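Local coordinates for protein peptidoglycan glycosyltransferase (Atopobium parvulum, PDB 4OVD) that belongs to the penicillin-binding protein family and joins a dimerisation domain to a penicillin-binding domain built round a five-stranded antiparallel sheet, at residues A[247-252]-A[284-289]; A[290-295]-A[493-498]; A[296-301]-A[351-356]; A[392-397]-A[414-419]; A[509-514]-A[530-535]. All coordinates share one frame; numbering follows the deposited sequence.

Contact 1: A[247-252]-A[284-289]; sequences GGSIMA and LKLVSS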
# COMPACT_ATOMS: atom_id res chain seq x y z
N GLY A 247 -0.19 14.55 -6.55
CA GLY A 247 0.75 13.41 -6.69
C GLY A 247 0.14 12.00 -6.65
O GLY A 247 -0.91 11.76 -7.19
N GLY A 248 0.83 11.06 -6.02
CA GLY A 248 0.34 9.68 -5.92
C GLY A 248 1.40 8.78 -5.38
O GLY A 248 2.41 9.24 -4.87
N SER A 249 1.17 7.48 -5.49
CA SER A 249 2.07 6.49 -4.93
C SER A 249 2.07 5.26 -5.77
O SER A 249 1.10 5.01 -6.47
CB SER A 249 1.55 6.01 -3.57
OG SER A 249 1.62 7.10 -2.63
N ILE A 250 3.10 4.46 -5.60
CA ILE A 250 3.19 3.21 -6.32
C ILE A 250 3.99 2.22 -5.48
O ILE A 250 4.93 2.60 -4.81
CB ILE A 250 3.78 3.49 -7.74
CG1 ILE A 250 3.80 2.25 -8.59
CG2 ILE A 250 5.19 3.95 -7.61
CD1 ILE A 250 4.08 2.57 -10.04
N MSE A 251 3.64 0.95 -5.51
CA MSE A 251 4.38 -0.04 -4.73
C MSE A 251 4.27 -1.40 -5.37
O MSE A 251 3.23 -1.75 -5.92
CB MSE A 251 3.80 -0.13 -3.29
CG MSE A 251 4.18 -1.46 -2.60
SE MSE A 251 3.87 -1.52 -0.64
CE MSE A 251 4.76 0.09 0.04
N ALA A 252 5.35 -2.17 -5.34
CA ALA A 252 5.33 -3.53 -5.84
C ALA A 252 5.83 -4.33 -4.64
O ALA A 252 6.84 -3.97 -4.09
CB ALA A 252 6.26 -3.68 -7.00
N LEU A 284 6.63 8.69 2.74
CA LEU A 284 5.99 7.83 1.75
C LEU A 284 4.53 8.05 2.05
O LEU A 284 4.01 7.65 3.15
CB LEU A 284 6.23 6.34 1.95
CG LEU A 284 7.20 5.56 1.15
CD1 LEU A 284 6.96 4.10 1.54
CD2 LEU A 284 6.87 5.83 -0.31
N LYS A 285 3.82 8.63 1.12
CA LYS A 285 2.40 8.89 1.34
C LYS A 285 1.61 7.64 1.69
O LYS A 285 0.71 7.71 2.50
CB LYS A 285 1.80 9.62 0.15
CG LYS A 285 2.33 11.04 0.01
CD LYS A 285 1.68 11.76 -1.16
CE LYS A 285 2.01 13.25 -1.06
NZ LYS A 285 1.59 13.92 -2.30
N LEU A 286 1.93 6.51 1.06
CA LEU A 286 1.25 5.23 1.39
C LEU A 286 1.16 4.86 2.83
O LEU A 286 0.36 4.03 3.23
CB LEU A 286 2.05 4.07 0.79
CG LEU A 286 1.98 4.06 -0.71
CD1 LEU A 286 3.01 3.14 -1.27
CD2 LEU A 286 0.59 3.60 -1.10
N VAL A 287 2.15 5.29 3.56
CA VAL A 287 2.32 5.05 5.00
C VAL A 287 1.81 6.11 5.90
O VAL A 287 1.17 5.87 6.97
CB VAL A 287 3.86 4.90 5.23
CG1 VAL A 287 4.19 4.73 6.67
CG2 VAL A 287 4.38 3.69 4.46
N SER A 288 2.17 7.33 5.56
CA SER A 288 1.83 8.42 6.42
C SER A 288 0.68 9.29 6.01
O SER A 288 0.35 10.14 6.76
CB SER A 288 3.10 9.25 6.64
OG SER A 288 3.54 9.66 5.37
N SER A 289 0.10 9.19 4.83
CA SER A 289 -1.09 10.03 4.57
C SER A 289 -2.32 9.12 4.59
O SER A 289 -2.23 7.90 4.32
CB SER A 289 -0.97 10.71 3.19
OG SER A 289 0.21 11.45 3.16
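Leu-286 leans from the short helix 285-288 onto Ser-249 and Met-251, neighbours on one face of strand 248-252, giving a compact example of helix-on-sheet packing in the penicillin-binding protein fold. The side chain of Ile-250 leaves the strand on the other face. With CG anti to its carbonyl carbon (chi1 -69°), Leu-286 lays its branch point against the serine: CG comes within 3.5 Å of Ser-249 CB, tighter than ordinary van der Waals contact, and CD2 rests 3.6 Å from the same CB. The other methyl turns toward Met-251, a selenomethionine. Its chain runs out from the strand and then folds at the last torsion (chi3 -52°), so that Leu-286 CD1 is met twice, by the terminal CE at 3.8 Å and by CB at 3.9 Å. The two side chains thus meet at a slant, with the leucine methyl resting in the bend of the methionine. Helix 418-429 completes this apolar cluster, Ile-419 and Ile-422 packing on Met-251 and Phe-418 on Leu-286.

Polar groups border the cluster but find their partners elsewhere. Ser-249 OG is hydrogen-bonded to Ser-265 OG on the adjacent strand 260-266, and Ser-265 OG also bonds Lys-285 N, so one serine ties the start of the helix to the sheet. Lys-285 stretches out nearly straight to bring NZ to Tyr-266 O, passing Gly-247, just before the strand, while its CB lies 3.8 Å from Ser-249 OG.

Contact 2: A[290-295]-A[493-498]; sequences IYEPGS and TGQQVV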
# COMPACT_ATOMS: atom_id res chain seq x y z
N ILE A 290 -3.46 9.69 4.92
CA ILE A 290 -4.71 8.94 5.02
C ILE A 290 -5.70 9.53 4.04
O ILE A 290 -5.64 10.72 3.69
CB ILE A 290 -5.33 8.92 6.40
CG1 ILE A 290 -5.77 10.30 6.85
CG2 ILE A 290 -4.32 8.33 7.43
CD1 ILE A 290 -6.43 10.23 8.26
N TYR A 291 -6.54 8.63 3.55
CA TYR A 291 -7.51 8.93 2.53
C TYR A 291 -8.75 8.12 2.82
O TYR A 291 -8.67 7.12 3.54
CB TYR A 291 -6.98 8.40 1.17
CG TYR A 291 -5.71 9.08 0.76
CD1 TYR A 291 -5.72 10.32 0.11
CD2 TYR A 291 -4.50 8.50 1.01
CE1 TYR A 291 -4.56 10.97 -0.21
CE2 TYR A 291 -3.30 9.14 0.68
CZ TYR A 291 -3.34 10.36 0.05
OH TYR A 291 -2.15 10.99 -0.24
N GLU A 292 -9.88 8.53 2.25
CA GLU A 292 -11.11 7.72 2.29
C GLU A 292 -10.83 6.75 1.15
O GLU A 292 -10.64 7.17 0.03
CB GLU A 292 -12.33 8.57 2.05
CG GLU A 292 -13.57 7.81 2.27
CD GLU A 292 -14.78 8.67 2.15
OE1 GLU A 292 -15.16 9.04 1.02
OE2 GLU A 292 -15.42 8.86 3.19
N PRO A 293 -10.72 5.44 1.46
CA PRO A 293 -10.28 4.47 0.49
C PRO A 293 -11.23 4.27 -0.64
O PRO A 293 -10.77 4.05 -1.75
CB PRO A 293 -10.09 3.19 1.33
CG PRO A 293 -10.96 3.36 2.50
CD PRO A 293 -10.93 4.83 2.79
N GLY A 294 -12.53 4.38 -0.42
CA GLY A 294 -13.37 4.18 -1.57
C GLY A 294 -13.46 2.72 -2.02
O GLY A 294 -13.16 1.77 -1.27
N SER A 295 -13.76 2.55 -3.29
CA SER A 295 -14.11 1.25 -3.85
C SER A 295 -13.09 0.14 -3.79
O SER A 295 -13.45 -1.03 -3.80
CB SER A 295 -14.82 1.46 -5.20
OG SER A 295 -14.09 2.33 -5.97
N THR A 493 -12.06 4.54 -6.49
CA THR A 493 -12.22 5.92 -6.49
C THR A 493 -12.34 6.25 -5.01
O THR A 493 -13.29 5.81 -4.38
CB THR A 493 -13.52 6.37 -7.17
OG1 THR A 493 -13.49 5.96 -8.52
CG2 THR A 493 -13.63 7.89 -7.08
N GLY A 494 -11.36 6.97 -4.46
CA GLY A 494 -11.33 7.38 -3.09
C GLY A 494 -11.31 8.92 -2.96
O GLY A 494 -11.56 9.63 -3.91
N GLN A 495 -11.13 9.44 -1.75
CA GLN A 495 -11.13 10.87 -1.61
C GLN A 495 -10.09 11.40 -0.67
O GLN A 495 -9.67 10.76 0.30
CB GLN A 495 -12.44 11.32 -1.02
CG GLN A 495 -13.72 11.01 -1.74
CD GLN A 495 -14.08 12.01 -2.78
OE1 GLN A 495 -13.64 13.18 -2.77
NE2 GLN A 495 -14.87 11.56 -3.71
N GLN A 496 -9.69 12.62 -0.94
CA GLN A 496 -8.82 13.34 -0.06
C GLN A 496 -9.62 13.75 1.20
O GLN A 496 -10.83 13.96 1.18
CB GLN A 496 -8.26 14.58 -0.74
CG GLN A 496 -7.31 14.12 -1.81
CD GLN A 496 -6.29 15.15 -2.13
OE1 GLN A 496 -6.61 16.33 -2.37
NE2 GLN A 496 -5.02 14.72 -2.09
N VAL A 497 -8.93 13.86 2.30
CA VAL A 497 -9.61 14.21 3.57
C VAL A 497 -8.81 15.19 4.37
O VAL A 497 -7.65 15.41 4.07
CB VAL A 497 -9.80 12.94 4.43
CG1 VAL A 497 -10.57 11.88 3.66
CG2 VAL A 497 -8.49 12.37 4.94
N VAL A 498 -9.44 15.80 5.38
CA VAL A 498 -8.76 16.67 6.30
C VAL A 498 -7.93 15.66 7.11
O VAL A 498 -8.50 14.74 7.75
CB VAL A 498 -9.75 17.38 7.19
CG1 VAL A 498 -9.04 18.15 8.28
CG2 VAL A 498 -10.65 18.26 6.32
O HOH W 1 -6.10 12.95 2.19
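Glu-292 and Gln-495 meet as a single antiparallel, hydrogen-bonded bridge: Glu-292 N donates to Gln-495 O at 3.0 Å, and Gln-495 N returns to Glu-292 O at 2.9 Å, both donors lying in the carbonyl planes. Next to it the two backbones draw close enough for Gly-294 CA to make a CH...O contact of 3.2 Å with Thr-493 O, and Ser-295 OG accepts from Thr-493 N at 3.0 Å. At the other end Val-497 CG2 crosses Ile-290 CG1 at about a right angle, 3.9 Å away, and one water bridges Ile-290 O and Val-497 N. Gln-495 O also lies in the plane of the Tyr-291 ring, at its edge.

Further out, Tyr-504 and Gly-413 hold the two carboxylate oxygens of Glu-292, and Phe-418 meets the Tyr-291 ring. Strand 487-495 is outermost in the five-stranded sheet, with 510-518 on its inner side, so loop 290-295 runs along its outer edge. Ser-295 opens the SxxK sequence of penicillin-binding proteins, and its side chain comes about 3 Å from a bound calcium ion. Because its hydroxyl accepts from a main-chain N-H held in a strand, the bond is consistent with the sheet edge helping to set where that oxygen stands.

Contact 3: A[296-301]-A[351-356]; sequences VFKVIT and SSNVGM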
# COMPACT_ATOMS: atom_id res chain seq x y z
N VAL A 296 -11.81 0.48 -3.64
CA VAL A 296 -10.81 -0.56 -3.50
C VAL A 296 -11.09 -1.35 -2.17
O VAL A 296 -10.68 -2.53 -1.96
CB VAL A 296 -9.45 0.18 -3.65
CG1 VAL A 296 -8.97 0.78 -2.35
CG2 VAL A 296 -8.41 -0.63 -4.30
N PHE A 297 -11.87 -0.77 -1.27
CA PHE A 297 -12.17 -1.42 -0.02
C PHE A 297 -13.21 -2.59 -0.21
O PHE A 297 -13.37 -3.42 0.69
CB PHE A 297 -12.80 -0.41 0.90
CG PHE A 297 -12.68 -0.74 2.36
CD1 PHE A 297 -11.46 -0.60 2.99
CD2 PHE A 297 -13.77 -1.25 3.09
CE1 PHE A 297 -11.33 -0.90 4.34
CE2 PHE A 297 -13.62 -1.60 4.39
CZ PHE A 297 -12.41 -1.37 5.04
N LYS A 298 -13.91 -2.64 -1.35
CA LYS A 298 -14.98 -3.62 -1.52
C LYS A 298 -14.49 -5.07 -1.46
O LYS A 298 -15.27 -5.95 -1.24
CB LYS A 298 -15.73 -3.37 -2.79
CG LYS A 298 -16.38 -2.02 -2.79
CD LYS A 298 -17.13 -1.79 -4.07
CE LYS A 298 -17.59 -0.34 -4.13
NZ LYS A 298 -18.32 -0.06 -5.35
N VAL A 299 -13.21 -5.30 -1.65
CA VAL A 299 -12.63 -6.64 -1.55
C VAL A 299 -12.65 -7.10 -0.08
O VAL A 299 -12.82 -8.29 0.21
CB VAL A 299 -11.21 -6.55 -2.10
CG1 VAL A 299 -10.41 -7.76 -1.69
CG2 VAL A 299 -11.30 -6.41 -3.63
N ILE A 300 -12.51 -6.15 0.84
CA ILE A 300 -12.59 -6.42 2.28
C ILE A 300 -14.03 -6.76 2.65
O ILE A 300 -14.31 -7.74 3.29
CB ILE A 300 -12.02 -5.21 3.06
CG1 ILE A 300 -10.52 -5.19 2.76
CG2 ILE A 300 -12.17 -5.36 4.53
CD1 ILE A 300 -9.83 -3.91 2.95
N THR A 301 -14.97 -5.93 2.23
CA THR A 301 -16.36 -6.17 2.51
C THR A 301 -16.81 -7.52 1.98
O THR A 301 -17.55 -8.27 2.67
CB THR A 301 -17.19 -5.09 1.87
OG1 THR A 301 -16.70 -3.83 2.37
CG2 THR A 301 -18.70 -5.37 2.09
N SER A 351 -18.45 -2.43 -9.66
CA SER A 351 -18.24 -1.60 -8.51
C SER A 351 -19.50 -0.90 -8.08
O SER A 351 -19.57 0.29 -8.06
CB SER A 351 -17.12 -0.62 -8.73
OG SER A 351 -16.58 -0.30 -7.50
N SER A 352 -20.49 -1.67 -7.73
CA SER A 352 -21.76 -1.06 -7.22
C SER A 352 -21.71 -0.71 -5.72
O SER A 352 -21.63 -1.60 -4.84
CB SER A 352 -22.86 -2.10 -7.40
OG SER A 352 -24.10 -1.76 -6.77
N ASN A 353 -21.77 0.57 -5.43
CA ASN A 353 -21.87 1.00 -4.06
C ASN A 353 -23.14 0.56 -3.42
O ASN A 353 -23.13 0.21 -2.24
CB ASN A 353 -21.81 2.54 -3.92
CG ASN A 353 -20.46 3.08 -4.31
OD1 ASN A 353 -19.43 2.44 -4.13
ND2 ASN A 353 -20.46 4.28 -4.75
N VAL A 354 -24.23 0.66 -4.16
CA VAL A 354 -25.51 0.24 -3.64
C VAL A 354 -25.51 -1.23 -3.21
O VAL A 354 -25.99 -1.58 -2.15
CB VAL A 354 -26.64 0.48 -4.63
CG1 VAL A 354 -27.96 -0.01 -4.04
CG2 VAL A 354 -26.80 1.98 -4.90
N GLY A 355 -24.93 -2.07 -4.04
CA GLY A 355 -24.89 -3.52 -3.76
C GLY A 355 -24.07 -3.76 -2.49
O GLY A 355 -24.47 -4.59 -1.66
N MSE A 356 -22.91 -3.08 -2.36
CA MSE A 356 -22.09 -3.23 -1.16
C MSE A 356 -22.82 -2.83 0.10
O MSE A 356 -22.84 -3.55 1.15
CB MSE A 356 -20.85 -2.39 -1.29
CG MSE A 356 -19.79 -2.88 -2.23
SE MSE A 356 -19.18 -4.70 -1.91
CE MSE A 356 -20.02 -5.62 -3.32
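Lys-298 NZ donates to two side chains of segment 351-356, to Ser-351 OG at 2.8 Å and to Asn-353 OD1 at 3.0 Å. The residues match the SxxK and SxN sequences of penicillin-binding proteins, and the contact shows how these motifs are brought together. Toward the asparagine the ammonium group stands above the amide, 43° out of the carbonyl plane, and the lysine chain crosses that side chain at about a right angle. A fully extended chain beyond CG carries NZ from its helix to both acceptors. Ser-351 OG is shared with Lys-490 NZ, the lysine of a KTG sequence.

The acceptors sit where two helices meet. Ser-351, with positive phi, is the C-prime residue of the Schellman motif closing helix 344-350; Ser-352 N-caps the next helix, its OG accepting from Gly-355 N at 2.9 Å and bonding Asp-332 as well, and Asn-353 is that helix's first residue. Along the lysine stem lies Met-356, a selenomethionine bent at chi2 (-54°): its CG presses on Lys-298 CD at 3.4 Å, a tight fit, while SE sits 3.8 Å from Lys-298 CB and 4.1 Å from Thr-301 CG2.

Leu-348 and Met-347 of helix 344-350 pack on Lys-298 and Met-356, helix 366-375 meets Thr-301 through Phe-369, and helix 418-429 packs against Val-296, Val-299 and Ile-300.

Contact 4: A[392-397]-A[414-419]; sequences GIVRSL and LAIPFI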
# COMPACT_ATOMS: atom_id res chain seq x y z
N GLY A 392 -4.81 5.78 11.06
CA GLY A 392 -6.05 6.03 10.40
C GLY A 392 -7.13 6.32 11.42
O GLY A 392 -6.89 6.25 12.64
N ILE A 393 -8.30 6.67 10.92
CA ILE A 393 -9.43 7.08 11.72
C ILE A 393 -10.56 6.24 11.29
O ILE A 393 -11.19 6.46 10.26
CB ILE A 393 -9.72 8.58 11.48
CG1 ILE A 393 -8.46 9.43 11.86
CG2 ILE A 393 -10.90 9.01 12.33
CD1 ILE A 393 -8.49 10.86 11.36
N VAL A 394 -10.85 5.27 12.13
CA VAL A 394 -11.84 4.23 11.84
C VAL A 394 -12.67 4.06 13.11
O VAL A 394 -12.12 3.84 14.20
CB VAL A 394 -11.10 2.91 11.51
CG1 VAL A 394 -12.09 1.81 11.17
CG2 VAL A 394 -10.08 3.10 10.37
N ARG A 395 -13.98 4.21 12.96
CA ARG A 395 -14.87 4.08 14.09
C ARG A 395 -14.89 2.65 14.58
O ARG A 395 -14.86 1.74 13.77
CB ARG A 395 -16.30 4.44 13.68
CG ARG A 395 -16.55 5.91 13.58
CD ARG A 395 -17.89 6.15 12.94
NE ARG A 395 -18.11 7.57 12.78
CZ ARG A 395 -19.08 8.25 13.37
NH1 ARG A 395 -19.99 7.63 14.10
NH2 ARG A 395 -19.17 9.56 13.16
N SER A 396 -14.90 2.45 15.90
CA SER A 396 -15.05 1.10 16.46
C SER A 396 -16.57 0.80 16.47
O SER A 396 -17.41 1.69 16.27
CB SER A 396 -14.52 1.04 17.86
OG SER A 396 -15.23 2.02 18.60
N LEU A 397 -16.93 -0.47 16.61
CA LEU A 397 -18.33 -0.89 16.57
C LEU A 397 -19.23 -0.06 17.47
O LEU A 397 -20.26 0.43 17.01
CB LEU A 397 -18.47 -2.35 16.99
CG LEU A 397 -19.92 -2.83 17.09
CD1 LEU A 397 -20.60 -2.67 15.74
CD2 LEU A 397 -19.97 -4.27 17.60
N LEU A 414 -14.40 6.29 6.66
CA LEU A 414 -13.16 6.00 7.36
C LEU A 414 -12.04 6.57 6.52
O LEU A 414 -12.20 6.76 5.35
CB LEU A 414 -12.87 4.51 7.52
CG LEU A 414 -13.07 3.39 6.49
CD1 LEU A 414 -13.44 3.71 5.09
CD2 LEU A 414 -12.10 2.23 6.62
N ALA A 415 -10.89 6.75 7.13
CA ALA A 415 -9.76 7.29 6.43
C ALA A 415 -8.57 6.54 6.95
O ALA A 415 -8.26 6.53 8.20
CB ALA A 415 -9.64 8.76 6.73
N ILE A 416 -7.83 5.96 6.00
CA ILE A 416 -6.69 5.14 6.30
C ILE A 416 -5.61 5.30 5.26
O ILE A 416 -5.88 5.73 4.16
CB ILE A 416 -7.11 3.66 6.35
CG1 ILE A 416 -7.68 3.24 5.00
CG2 ILE A 416 -8.03 3.43 7.53
CD1 ILE A 416 -8.30 1.83 4.91
N PRO A 417 -4.39 4.95 5.61
CA PRO A 417 -3.34 4.98 4.63
C PRO A 417 -3.55 3.79 3.75
O PRO A 417 -4.00 2.74 4.25
CB PRO A 417 -2.06 4.79 5.47
CG PRO A 417 -2.51 4.09 6.68
CD PRO A 417 -3.90 4.56 6.94
N PHE A 418 -3.15 3.90 2.49
CA PHE A 418 -3.34 2.82 1.55
C PHE A 418 -2.52 1.56 1.90
O PHE A 418 -2.90 0.46 1.53
CB PHE A 418 -3.14 3.24 0.12
CG PHE A 418 -4.35 3.95 -0.47
CD1 PHE A 418 -5.50 3.26 -0.78
CD2 PHE A 418 -4.31 5.30 -0.70
CE1 PHE A 418 -6.62 3.91 -1.28
CE2 PHE A 418 -5.44 5.97 -1.13
CZ PHE A 418 -6.58 5.29 -1.45
N ILE A 419 -1.46 1.72 2.69
CA ILE A 419 -0.67 0.58 3.11
C ILE A 419 -1.53 -0.44 3.90
O ILE A 419 -1.30 -1.67 3.86
CB ILE A 419 0.60 1.00 3.89
CG1 ILE A 419 1.60 -0.18 3.97
CG2 ILE A 419 0.23 1.53 5.25
CD1 ILE A 419 2.19 -0.65 2.62
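Leu-414 starts the pairing with its CA, which sets a CH...O contact of 3.5 Å on Ile-393 O, while its CB lies 4.2 Å from Val-394 CG2. Ala-415 follows with the two main-chain hydrogen bonds. Its N reaches Ile-393 O at 3.2 Å, approaching with a tilt of 31° from the carbonyl plane; its O takes the shorter and straighter bond, 2.7 Å from Ile-393 N, with the donor almost in line with the C=O. These two bonds form one antiparallel bridge, by which the loop leading toward helix 404-408 is paired, in the penicillin-binding protein fold, with the residues that lead into helix 418-429. Gly-392 contributes backbone alone, and its CA comes 3.2 Å from Ala-415 O.

At Ile-416 side chains take over. Its CG1 occupies the crowded position between N and carbonyl carbon (chi1 60°), which leaves CG2 anti to the carbonyl carbon, against Val-394 CG2 at 3.5 Å; the two branched chains cross at a slant. Met-408 of helix 404-408 packs on both Val-394 and Leu-414, and Ile-416 also pairs through its backbone with Tyr-291. Pro-417 comes last, bringing its ring atom CD to 4.3 Å from Gly-392 CA just before the chain turns into helix 418-429.

Contact 5: A[509-514]-A[530-535]; sequences GFVASF and GLNDTH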
# COMPACT_ATOMS: atom_id res chain seq x y z
N GLY A 509 -10.56 16.41 -3.59
CA GLY A 509 -10.12 15.77 -4.81
C GLY A 509 -10.33 14.25 -4.72
O GLY A 509 -10.33 13.67 -3.56
N PHE A 510 -10.57 13.63 -5.90
CA PHE A 510 -10.67 12.14 -5.99
C PHE A 510 -9.34 11.47 -6.11
O PHE A 510 -8.39 11.94 -6.78
CB PHE A 510 -11.52 11.68 -7.18
CG PHE A 510 -12.87 12.29 -7.23
CD1 PHE A 510 -13.94 11.72 -6.57
CD2 PHE A 510 -13.07 13.47 -7.95
CE1 PHE A 510 -15.20 12.31 -6.63
CE2 PHE A 510 -14.33 14.08 -8.00
CZ PHE A 510 -15.39 13.49 -7.33
N VAL A 511 -9.29 10.25 -5.60
CA VAL A 511 -8.07 9.47 -5.64
C VAL A 511 -8.40 8.29 -6.52
O VAL A 511 -9.43 7.62 -6.32
CB VAL A 511 -7.72 9.00 -4.23
CG1 VAL A 511 -6.52 8.04 -4.26
CG2 VAL A 511 -7.43 10.19 -3.33
N ALA A 512 -7.60 8.08 -7.54
CA ALA A 512 -7.84 6.96 -8.44
C ALA A 512 -6.80 5.93 -8.11
O ALA A 512 -5.62 6.19 -8.29
CB ALA A 512 -7.69 7.38 -9.90
N SER A 513 -7.26 4.72 -7.81
CA SER A 513 -6.38 3.63 -7.36
C SER A 513 -6.63 2.35 -8.08
O SER A 513 -7.72 2.13 -8.59
CB SER A 513 -6.74 3.30 -5.93
OG SER A 513 -6.44 4.42 -5.14
N PHE A 514 -5.59 1.56 -8.19
CA PHE A 514 -5.74 0.25 -8.67
C PHE A 514 -4.80 -0.65 -7.84
O PHE A 514 -3.63 -0.31 -7.69
CB PHE A 514 -5.39 0.08 -10.15
CG PHE A 514 -5.63 -1.31 -10.63
CD1 PHE A 514 -6.88 -1.70 -10.94
CD2 PHE A 514 -4.62 -2.24 -10.68
CE1 PHE A 514 -7.11 -3.02 -11.39
CE2 PHE A 514 -4.82 -3.56 -11.13
CZ PHE A 514 -6.07 -3.92 -11.48
N GLY A 530 -1.76 4.62 -7.15
CA GLY A 530 -2.72 5.62 -6.72
C GLY A 530 -2.35 6.98 -7.29
O GLY A 530 -1.21 7.32 -7.30
N LEU A 531 -3.35 7.76 -7.68
CA LEU A 531 -3.19 9.08 -8.24
C LEU A 531 -4.14 9.93 -7.47
O LEU A 531 -5.36 9.71 -7.53
CB LEU A 531 -3.57 9.08 -9.70
CG LEU A 531 -2.55 8.27 -10.52
CD1 LEU A 531 -3.02 7.97 -11.95
CD2 LEU A 531 -1.18 8.94 -10.53
N ASN A 532 -3.57 10.95 -6.82
CA ASN A 532 -4.31 11.83 -5.92
C ASN A 532 -4.65 13.16 -6.54
O ASN A 532 -3.80 13.84 -7.17
CB ASN A 532 -3.56 12.04 -4.63
CG ASN A 532 -3.10 10.75 -3.97
OD1 ASN A 532 -3.61 9.65 -4.20
ND2 ASN A 532 -2.08 10.89 -3.15
N ASP A 533 -5.94 13.45 -6.44
CA ASP A 533 -6.59 14.63 -6.97
C ASP A 533 -6.52 14.70 -8.49
O ASP A 533 -5.99 15.63 -9.10
CB ASP A 533 -6.13 15.92 -6.27
CG ASP A 533 -7.10 17.09 -6.47
OD1 ASP A 533 -8.15 16.93 -7.15
OD2 ASP A 533 -6.81 18.19 -5.96
N THR A 534 -7.12 13.67 -9.08
CA THR A 534 -7.25 13.55 -10.51
C THR A 534 -8.75 13.45 -10.87
O THR A 534 -9.56 12.98 -10.12
CB THR A 534 -6.45 12.38 -11.12
OG1 THR A 534 -6.67 12.41 -12.53
CG2 THR A 534 -6.94 11.02 -10.64
N HIS A 535 -9.10 13.82 -12.07
CA HIS A 535 -10.49 13.76 -12.50
C HIS A 535 -10.73 12.59 -13.36
O HIS A 535 -11.85 12.31 -13.73
CB HIS A 535 -10.91 15.06 -13.21
CG HIS A 535 -11.22 16.16 -12.24
ND1 HIS A 535 -10.33 17.16 -11.92
CD2 HIS A 535 -12.29 16.33 -11.42
CE1 HIS A 535 -10.86 17.95 -11.01
NE2 HIS A 535 -12.05 17.47 -10.69
O HOH W 2 -10.30 15.31 -7.99
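The beta hairpin of strands 510-518 and 525-532 supplies two neighbouring strands of the five-stranded sheet, and here Val-511, Ala-512 and Ser-513 pair with Asn-532, Leu-531 and Gly-530. The short axes run 172° apart in direction, almost exactly antiparallel. Ala-512 and Leu-531 form the hydrogen-bonded pair, with Ala-512 N to Leu-531 O and Leu-531 N to Ala-512 O both at 2.8 Å; the non-hydrogen-bonded pairs Val-511/Asn-532 and Ser-513/Gly-530 flank it. Val-511 and Asn-532 lie side by side on one face, pointing the same way, and the amide oxygen OD1 of Asn-532 rests 3.3 Å from Val-511 CG1. On the other face Ala-512 CB meets Thr-534 CG2 at 3.8 Å.

Asp-533 takes a positive phi, and Phe-510 O accepts from Thr-534 N at 3.1 Å, in the carbonyl plane, and only weakly from Asp-533 N. Asp-533 swings its carboxylate away from its own N (chi1 -161°), bringing OD1 to 3.3 Å from Gly-509 CA. A water completes this end, accepting from Phe-510 N at 2.7 Å and donating to Asp-533 OD1 and Thr-534 O, so a single molecule ties the two segments together.

Strand 487-495 flanks the hairpin beside 510-518, and strand 248-253 beside 525-532. Helix 225-242 packs on Leu-531 through Ala-238, Val-239 and Phe-242, whereas Phe-418 of helix 418-429 covers Val-511 and Ser-513 on the other face.

Contacts 1, 2 and 5 all reach the same five-stranded sheet: contact 5 pairs two of its strands, contact 1 packs a short helix on a face, and contact 2 adds a loop to its edge. Contacts 1, 3 and 5 are buried, whereas 2 and 4 are partly buried, each containing a single antiparallel bridge; a probable hydrogen bond between Tyr-291 O and Ile-416 N, next to the bridged residues, links the two contacts. The chemistry follows the place: apolar side chains dominate contact 1, backbone bonds contacts 2, 4 and 5, and a lysine ammonium contact 3, which meets contact 2 where Ser-295 touches Ser-351. Phe-418, from contact 4, packs on residues of all the others.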